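Transcription factor TAU subunit SFC1 (Schizosaccharomyces pombe, PDB 4BJI) is part of the tauA domain of TFIIIC, which binds boxA promoter sites of tRNA and similar genes to activate RNA polymerase III transcription. Local coordinates at residues A[176-179]-A[180-184]; A[145-148]-A[149-152]; A[139-142]-A[143-146]. All blocks are in the same frame, centred on the assembly; numbering follows the deposited sequence. Where two conformers were deposited one is given.

Interaction 1: A[176-179]-A[180-184]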
loop_
_atom_site.group_PDB
_atom_site.type_symbol
_atom_site.label_atom_id
_atom_site.label_comp_id
_atom_site.label_asym_id
_atom_site.label_seq_id
_atom_site.Cartn_x
_atom_site.Cartn_y
_atom_site.Cartn_z
ATOM N N TYR A 176 10.265 -2.309 11.764
ATOM C CA TYR A 176 11.546 -2.013 11.111
ATOM C C TYR A 176 12.333 -3.280 10.803
ATOM O O TYR A 176 13.082 -3.299 9.824
ATOM C CB TYR A 176 12.325 -0.936 11.905
ATOM C CG TYR A 176 11.663 0.433 11.781
ATOM C CD1 TYR A 176 11.558 1.055 10.542
ATOM C CD2 TYR A 176 11.127 1.079 12.886
ATOM C CE1 TYR A 176 10.951 2.275 10.403
ATOM C CE2 TYR A 176 10.484 2.310 12.752
ATOM C CZ TYR A 176 10.411 2.885 11.509
ATOM O OH TYR A 176 9.768 4.117 11.367
ATOM N N LYS A 177 12.115 -4.363 11.553
ATOM C CA LYS A 177 12.669 -5.665 11.152
ATOM C C LYS A 177 12.083 -6.090 9.810
ATOM O O LYS A 177 12.826 -6.459 8.885
ATOM C CB LYS A 177 12.413 -6.725 12.194
ATOM C CG LYS A 177 12.736 -8.133 11.634
ATOM C CD LYS A 177 12.522 -9.239 12.647
ATOM C CE LYS A 177 13.676 -9.258 13.624
ATOM N NZ LYS A 177 13.618 -10.496 14.513
ATOM N N VAL A 178 10.763 -5.998 9.655
ATOM C CA VAL A 178 10.106 -6.338 8.409
ATOM C C VAL A 178 10.617 -5.443 7.276
ATOM O O VAL A 178 10.962 -5.926 6.185
ATOM C CB VAL A 178 8.594 -6.218 8.579
ATOM C CG1 VAL A 178 7.914 -6.252 7.199
ATOM C CG2 VAL A 178 8.118 -7.367 9.424
ATOM N N ARG A 179 10.704 -4.144 7.517
ATOM C CA ARG A 179 11.195 -3.226 6.489
ATOM C C ARG A 179 12.633 -3.596 6.071
ATOM O O ARG A 179 12.942 -3.618 4.861
ATOM C CB ARG A 179 11.055 -1.776 7.000
ATOM C CG ARG A 179 11.288 -0.661 5.975
ATOM C CD ARG A 179 12.769 -0.413 5.641
ATOM N NE ARG A 179 13.622 -0.309 6.820
ATOM C CZ ARG A 179 13.834 0.785 7.542
ATOM N NH1 ARG A 179 13.258 1.931 7.223
ATOM N NH2 ARG A 179 14.642 0.730 8.597
ATOM N N ASP A 180 13.491 -3.876 7.034
ATOM C CA ASP A 180 14.879 -4.238 6.720
ATOM C C ASP A 180 14.942 -5.520 5.916
ATOM O O ASP A 180 15.765 -5.617 4.981
ATOM C CB ASP A 180 15.702 -4.341 7.984
ATOM C CG ASP A 180 16.012 -2.958 8.610
ATOM O OD1 ASP A 180 15.667 -1.893 8.035
ATOM O OD2 ASP A 180 16.612 -2.951 9.677
ATOM N N LEU A 181 14.136 -6.505 6.262
ATOM C CA LEU A 181 14.122 -7.763 5.504
ATOM C C LEU A 181 13.705 -7.526 4.072
ATOM O O LEU A 181 14.333 -8.027 3.135
ATOM C CB LEU A 181 13.149 -8.730 6.125
ATOM C CG LEU A 181 13.648 -9.293 7.429
ATOM C CD1 LEU A 181 12.499 -9.995 8.103
ATOM C CD2 LEU A 181 14.818 -10.222 7.133
HETATM N N MSE A 182 12.614 -6.789 3.881
HETATM C CA MSE A 182 12.122 -6.472 2.538
HETATM C C MSE A 182 13.173 -5.690 1.742
HETATM O O MSE A 182 13.412 -5.972 0.552
HETATM C CB MSE A 182 10.808 -5.692 2.631
HETATM C CG MSE A 182 9.679 -6.552 3.231
HETATM SE SE MSE A 182 8.054 -5.582 3.531
HETATM C CE MSE A 182 7.567 -5.336 1.701
ATOM N N ARG A 183 13.784 -4.687 2.367
ATOM C CA ARG A 183 14.761 -3.850 1.669
ATOM C C ARG A 183 15.931 -4.704 1.198
ATOM O O ARG A 183 16.373 -4.612 0.056
ATOM C CB ARG A 183 15.259 -2.742 2.582
ATOM C CG ARG A 183 16.195 -1.780 1.865
ATOM C CD ARG A 183 16.758 -0.803 2.867
ATOM N NE ARG A 183 17.559 -1.546 3.831
ATOM C CZ ARG A 183 17.659 -1.262 5.127
ATOM N NH1 ARG A 183 17.011 -0.230 5.652
ATOM N NH2 ARG A 183 18.419 -2.024 5.901
ATOM N N GLU A 184 16.429 -5.555 2.078
ATOM C CA GLU A 184 17.559 -6.421 1.722
ATOM C C GLU A 184 17.198 -7.321 0.552
ATOM O O GLU A 184 17.974 -7.461 -0.401
ATOM C CB GLU A 184 17.963 -7.291 2.900
ATOM C CG GLU A 184 19.244 -8.086 2.618
ATOM C CD GLU A 184 20.470 -7.181 2.534
ATOM O OE1 GLU A 184 20.547 -6.178 3.300
ATOM O OE2 GLU A 184 21.306 -7.413 1.647
#

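Interaction 2: A[145-148]-A[149-152]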
loop_
_atom_site.group_PDB
_atom_site.type_symbol
_atom_site.label_atom_id
_atom_site.label_comp_id
_atom_site.label_asym_id
_atom_site.label_seq_id
_atom_site.Cartn_x
_atom_site.Cartn_y
_atom_site.Cartn_z
ATOM N N ILE A 145 1.933 -9.026 0.742
ATOM C CA ILE A 145 3.208 -9.670 1.056
ATOM C C ILE A 145 2.943 -11.161 1.248
ATOM O O ILE A 145 2.359 -11.594 2.262
ATOM C CB ILE A 145 3.850 -9.070 2.310
ATOM C CG1 ILE A 145 4.108 -7.594 2.118
ATOM C CG2 ILE A 145 5.145 -9.854 2.622
ATOM C CD1 ILE A 145 4.581 -6.949 3.375
ATOM N N VAL A 146 3.349 -11.960 0.266
ATOM C CA VAL A 146 3.107 -13.403 0.345
ATOM C C VAL A 146 4.369 -14.173 0.737
ATOM O O VAL A 146 4.323 -15.378 1.078
ATOM C CB VAL A 146 2.558 -13.997 -0.985
ATOM C CG1 VAL A 146 1.226 -13.318 -1.339
ATOM C CG2 VAL A 146 3.564 -13.896 -2.123
ATOM N N ASP A 147 5.522 -13.512 0.698
ATOM C CA ASP A 147 6.801 -14.135 1.071
ATOM C C ASP A 147 6.627 -14.858 2.404
ATOM O O ASP A 147 6.273 -14.213 3.397
ATOM C CB ASP A 147 7.854 -13.049 1.198
ATOM C CG ASP A 147 9.241 -13.563 1.526
ATOM O OD1 ASP A 147 9.341 -14.578 2.239
ATOM O OD2 ASP A 147 10.219 -12.935 1.103
ATOM N N PRO A 148 6.814 -16.189 2.448
ATOM C CA PRO A 148 6.473 -16.966 3.638
ATOM C C PRO A 148 7.431 -16.774 4.805
ATOM O O PRO A 148 7.124 -17.256 5.925
ATOM C CB PRO A 148 6.450 -18.424 3.099
ATOM C CG PRO A 148 7.361 -18.413 1.963
ATOM C CD PRO A 148 7.176 -17.054 1.309
ATOM N N THR A 149 8.554 -16.117 4.577
ATOM C CA THR A 149 9.468 -15.789 5.657
ATOM C C THR A 149 9.141 -14.430 6.271
ATOM O O THR A 149 9.513 -14.158 7.405
ATOM C CB THR A 149 10.932 -15.804 5.186
ATOM O OG1 THR A 149 11.190 -14.708 4.285
ATOM C CG2 THR A 149 11.234 -17.091 4.531
ATOM N N ILE A 150 8.447 -13.559 5.550
ATOM C CA ILE A 150 8.130 -12.217 6.051
ATOM C C ILE A 150 6.686 -12.118 6.543
ATOM O O ILE A 150 6.390 -11.502 7.577
ATOM C CB ILE A 150 8.398 -11.160 4.971
ATOM C CG1 ILE A 150 9.890 -11.233 4.605
ATOM C CG2 ILE A 150 7.991 -9.794 5.478
ATOM C CD1 ILE A 150 10.372 -10.261 3.490
ATOM N N ALA A 151 5.747 -12.690 5.809
ATOM C CA ALA A 151 4.365 -12.525 6.164
ATOM C C ALA A 151 4.029 -12.918 7.624
ATOM O O ALA A 151 3.270 -12.201 8.272
ATOM C CB ALA A 151 3.495 -13.272 5.163
ATOM N N PRO A 152 4.588 -14.028 8.148
ATOM C CA PRO A 152 4.246 -14.373 9.543
ATOM C C PRO A 152 4.670 -13.320 10.546
ATOM O O PRO A 152 4.053 -13.190 11.620
ATOM C CB PRO A 152 5.016 -15.678 9.790
ATOM C CG PRO A 152 5.207 -16.263 8.425
ATOM C CD PRO A 152 5.437 -15.053 7.518
#

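Interaction 3: A[139-142]-A[143-146]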
loop_
_atom_site.group_PDB
_atom_site.type_symbol
_atom_site.label_atom_id
_atom_site.label_comp_id
_atom_site.label_asym_id
_atom_site.label_seq_id
_atom_site.Cartn_x
_atom_site.Cartn_y
_atom_site.Cartn_z
ATOM N N VAL A 139 6.228 0.479 -3.647
ATOM C CA VAL A 139 5.319 0.618 -2.504
ATOM C C VAL A 139 4.493 -0.661 -2.405
ATOM O O VAL A 139 3.799 -1.015 -3.344
ATOM C CB VAL A 139 4.359 1.822 -2.610
ATOM C CG1 VAL A 139 3.507 1.930 -1.364
ATOM C CG2 VAL A 139 5.129 3.107 -2.839
ATOM N N TYR A 140 4.630 -1.378 -1.290
ATOM C CA TYR A 140 3.954 -2.662 -1.083
ATOM C C TYR A 140 3.011 -2.555 0.087
ATOM O O TYR A 140 3.396 -2.089 1.162
ATOM C CB TYR A 140 4.965 -3.773 -0.815
ATOM C CG TYR A 140 5.830 -4.073 -2.012
ATOM C CD1 TYR A 140 7.018 -3.400 -2.211
ATOM C CD2 TYR A 140 5.443 -5.009 -2.934
ATOM C CE1 TYR A 140 7.809 -3.666 -3.310
ATOM C CE2 TYR A 140 6.233 -5.282 -4.032
ATOM C CZ TYR A 140 7.405 -4.615 -4.199
ATOM O OH TYR A 140 8.190 -4.908 -5.336
ATOM N N GLN A 141 1.807 -3.061 -0.095
ATOM C CA GLN A 141 0.866 -3.164 1.006
ATOM C C GLN A 141 1.004 -4.502 1.732
ATOM O O GLN A 141 1.291 -5.527 1.113
ATOM C CB GLN A 141 -0.555 -2.989 0.537
ATOM C CG GLN A 141 -0.853 -1.531 0.164
ATOM C CD GLN A 141 -2.295 -1.376 -0.237
ATOM O OE1 GLN A 141 -2.620 -1.515 -1.426
ATOM N NE2 GLN A 141 -3.169 -1.129 0.703
ATOM N N VAL A 142 0.785 -4.492 3.043
ATOM C CA VAL A 142 0.984 -5.696 3.845
ATOM C C VAL A 142 0.221 -6.917 3.335
ATOM O O VAL A 142 0.775 -8.020 3.276
ATOM C CB VAL A 142 0.622 -5.394 5.297
ATOM C CG1 VAL A 142 0.471 -6.694 6.125
ATOM C CG2 VAL A 142 1.662 -4.427 5.902
ATOM N N CYS A 143 -1.031 -6.734 2.974
ATOM C CA CYS A 143 -1.865 -7.832 2.500
ATOM C C CYS A 143 -1.348 -8.475 1.224
ATOM O O CYS A 143 -1.792 -9.589 0.881
ATOM C CB CYS A 143 -3.305 -7.356 2.328
ATOM S SG CYS A 143 -3.515 -5.947 1.186
ATOM N N ASP A 144 -0.452 -7.782 0.516
ATOM C CA ASP A 144 0.113 -8.279 -0.732
ATOM C C ASP A 144 1.510 -8.891 -0.513
ATOM O O ASP A 144 2.156 -9.274 -1.497
ATOM C CB ASP A 144 0.182 -7.169 -1.762
ATOM C CG ASP A 144 -1.174 -6.569 -2.085
ATOM O OD1 ASP A 144 -2.172 -7.308 -2.043
ATOM O OD2 ASP A 144 -1.201 -5.364 -2.400
ATOM N N ILE A 145 1.933 -9.026 0.742
ATOM C CA ILE A 145 3.208 -9.670 1.056
ATOM C C ILE A 145 2.943 -11.161 1.248
ATOM O O ILE A 145 2.359 -11.594 2.262
ATOM C CB ILE A 145 3.850 -9.070 2.310
ATOM C CG1 ILE A 145 4.108 -7.594 2.118
ATOM C CG2 ILE A 145 5.145 -9.854 2.622
ATOM C CD1 ILE A 145 4.581 -6.949 3.375
ATOM N N VAL A 146 3.349 -11.960 0.266
ATOM C CA VAL A 146 3.107 -13.403 0.345
ATOM C C VAL A 146 4.369 -14.173 0.737
ATOM O O VAL A 146 4.323 -15.378 1.078
ATOM C CB VAL A 146 2.558 -13.997 -0.985
ATOM C CG1 VAL A 146 1.226 -13.318 -1.339
ATOM C CG2 VAL A 146 3.564 -13.896 -2.123
HETATM O O HOH W 1 1.105 -4.139 -2.735
HETATM O O HOH W 2 1.236 -10.410 4.502
#

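Interaction 1: A[176-179]-A[180-184]
The carboxylate oxygen D180 OD1 is gripped side-on by R179, in the conformer described of the two deposited. R179 NE lies 2.9 Å from D180 OD1 on its anti side, and R179 NH2 reaches that oxygen from the syn side. Both N-H groups approach from the same face of the carboxylate, and the two flat groups are turned only 14° apart. A third nitrogen comes from one turn further on: R183 NH1 makes a salt bridge of 3.2 Å to D180 OD1. R183 NH1 also sits over one face of the R179 guanidinium, 3.6 Å from R179 NE; the like charges are probably offset by the shared carboxylate. Over the opposite face, toward its rim, lies Y176 CD1. This salt-bridge network runs along one side of helix 172-189, whose turns are closed by regular i to i+4 bonds, such as R183 N to R179 O at 2.8 Å. V178, L181 and M182 form the buried apolar side. V178 and M182, a selenomethionine, lie alongside each other, with V178 CG1 at 3.7 Å from M182 SE, and L181 CD1 rests beside the aliphatic K177 CG at 4.0 Å. V178 and L181 pack on helix 151-155, and L181 also meets helix 197-205. K177, with CG trans to the backbone N (chi1 168°), carries NZ to the carbonyl oxygens of L204 and A206.

Interaction 2: A[145-148]-A[149-152]
With D147 CG swung opposite its backbone N (chi1 -178°) and T149 OG1 tucked between backbone N and carbonyl carbon (chi1 69°), the carboxylate of D147 folds forward to meet T149. The result is an Asx turn with proline as its middle residue, leading into helix 151-155. D147 OD1 takes two bonds from one face of the carboxylate. T149 N comes in nearly along the C-O direction, 2.9 Å from D147 OD1. The hydroxyl T149 OG1 donates to D147 OD1 from the syn side at 2.8 Å. The remaining oxygen, D147 OD2, forms a salt bridge with K185 of helix 172-189, whose NZ also bonds to T149 OG1, so the buried carboxylate is satisfied at both ends. The main chain of D147 is used as well. A151 N points almost straight at D147 O (2.9 Å, N-H...O angle 173°), while I150 N reaches D147 O from above the carbonyl plane at 3.1 Å. Beyond the turn, I150 CD1 lies against D147 OD2, and I150 CG2 meets I145 CG2 at 4.0 Å, the two isoleucines crossing at about a right angle. I150 also packs on V178, L181 and M182 of helix 172-189. A151 CB sits 3.5 Å from I145 O. P152 has no N-H to offer the carbonyl of P148; instead its ring carbon P152 CD abuts P148 O at 3.2 Å.

Interaction 3: A[139-142]-A[143-146]
Q141 meets D144 where strand 139-141, paired antiparallel with strand 109-111, turns out of its sheet through a short 3-10 segment. The carbonyl oxygen Q141 O accepts D144 N at 2.9 Å, with the donor standing above the carbonyl plane, in keeping with a tight i to i+3 turn. On the other side of the residue, Q141 N donates to a water 2.9 Å away. That same water gives a hydrogen to D144 OD2 at 2.6 Å and so links backbone to carboxylate. Q141 CB lies beside D144 OD2 at 3.8 Å. The buried amide of Q141 is fully engaged outside the turn: OE1 accepts from R51 NH2 and T55 N, while NE2 donates to the carbonyls of V53 and Y107. R51 also forms a salt bridge with D144 OD2, so one guanidinium ties both side chains and would probably stabilise the charged form of D144. At V142 the i to i+3 pattern repeats: V142 O takes I145 N at 3.0 Å, again from well above the carbonyl plane. With CG1 beside its backbone N (chi1 -60°), I145 reaches back over the turn until I145 CD1 is 3.8 Å from V142 CA. Replacing I145 with an alanine here would probably open a gap beside V142 CA and take away the packing of I145 CD1 on M182 SE of helix 172-189. A second water joins the two ends of this turn, donating to V142 O at 2.7 Å and to I145 O at 2.8 Å.

Along the chain the order is interaction 3, interaction 2, interaction 1. The first two overlap at I145 and V146, with centres about 9 Å apart: strand 139-141 leaves its two-stranded sheet through the 3-10 turn and runs on through I145 and V146 to the Asx turn before helix 151-155. Helix 172-189 follows, and its interaction 1 lies about 12 Å from interaction 2 and 13 Å from interaction 3, centre to centre. M182 is common ground: its SE packs on I145 CD1, its CG on I150 CD1 and its CE on Y140 CB. The strand end, the turn and the helix thus meet at M182 in one apolar cluster of this DNA-binding domain.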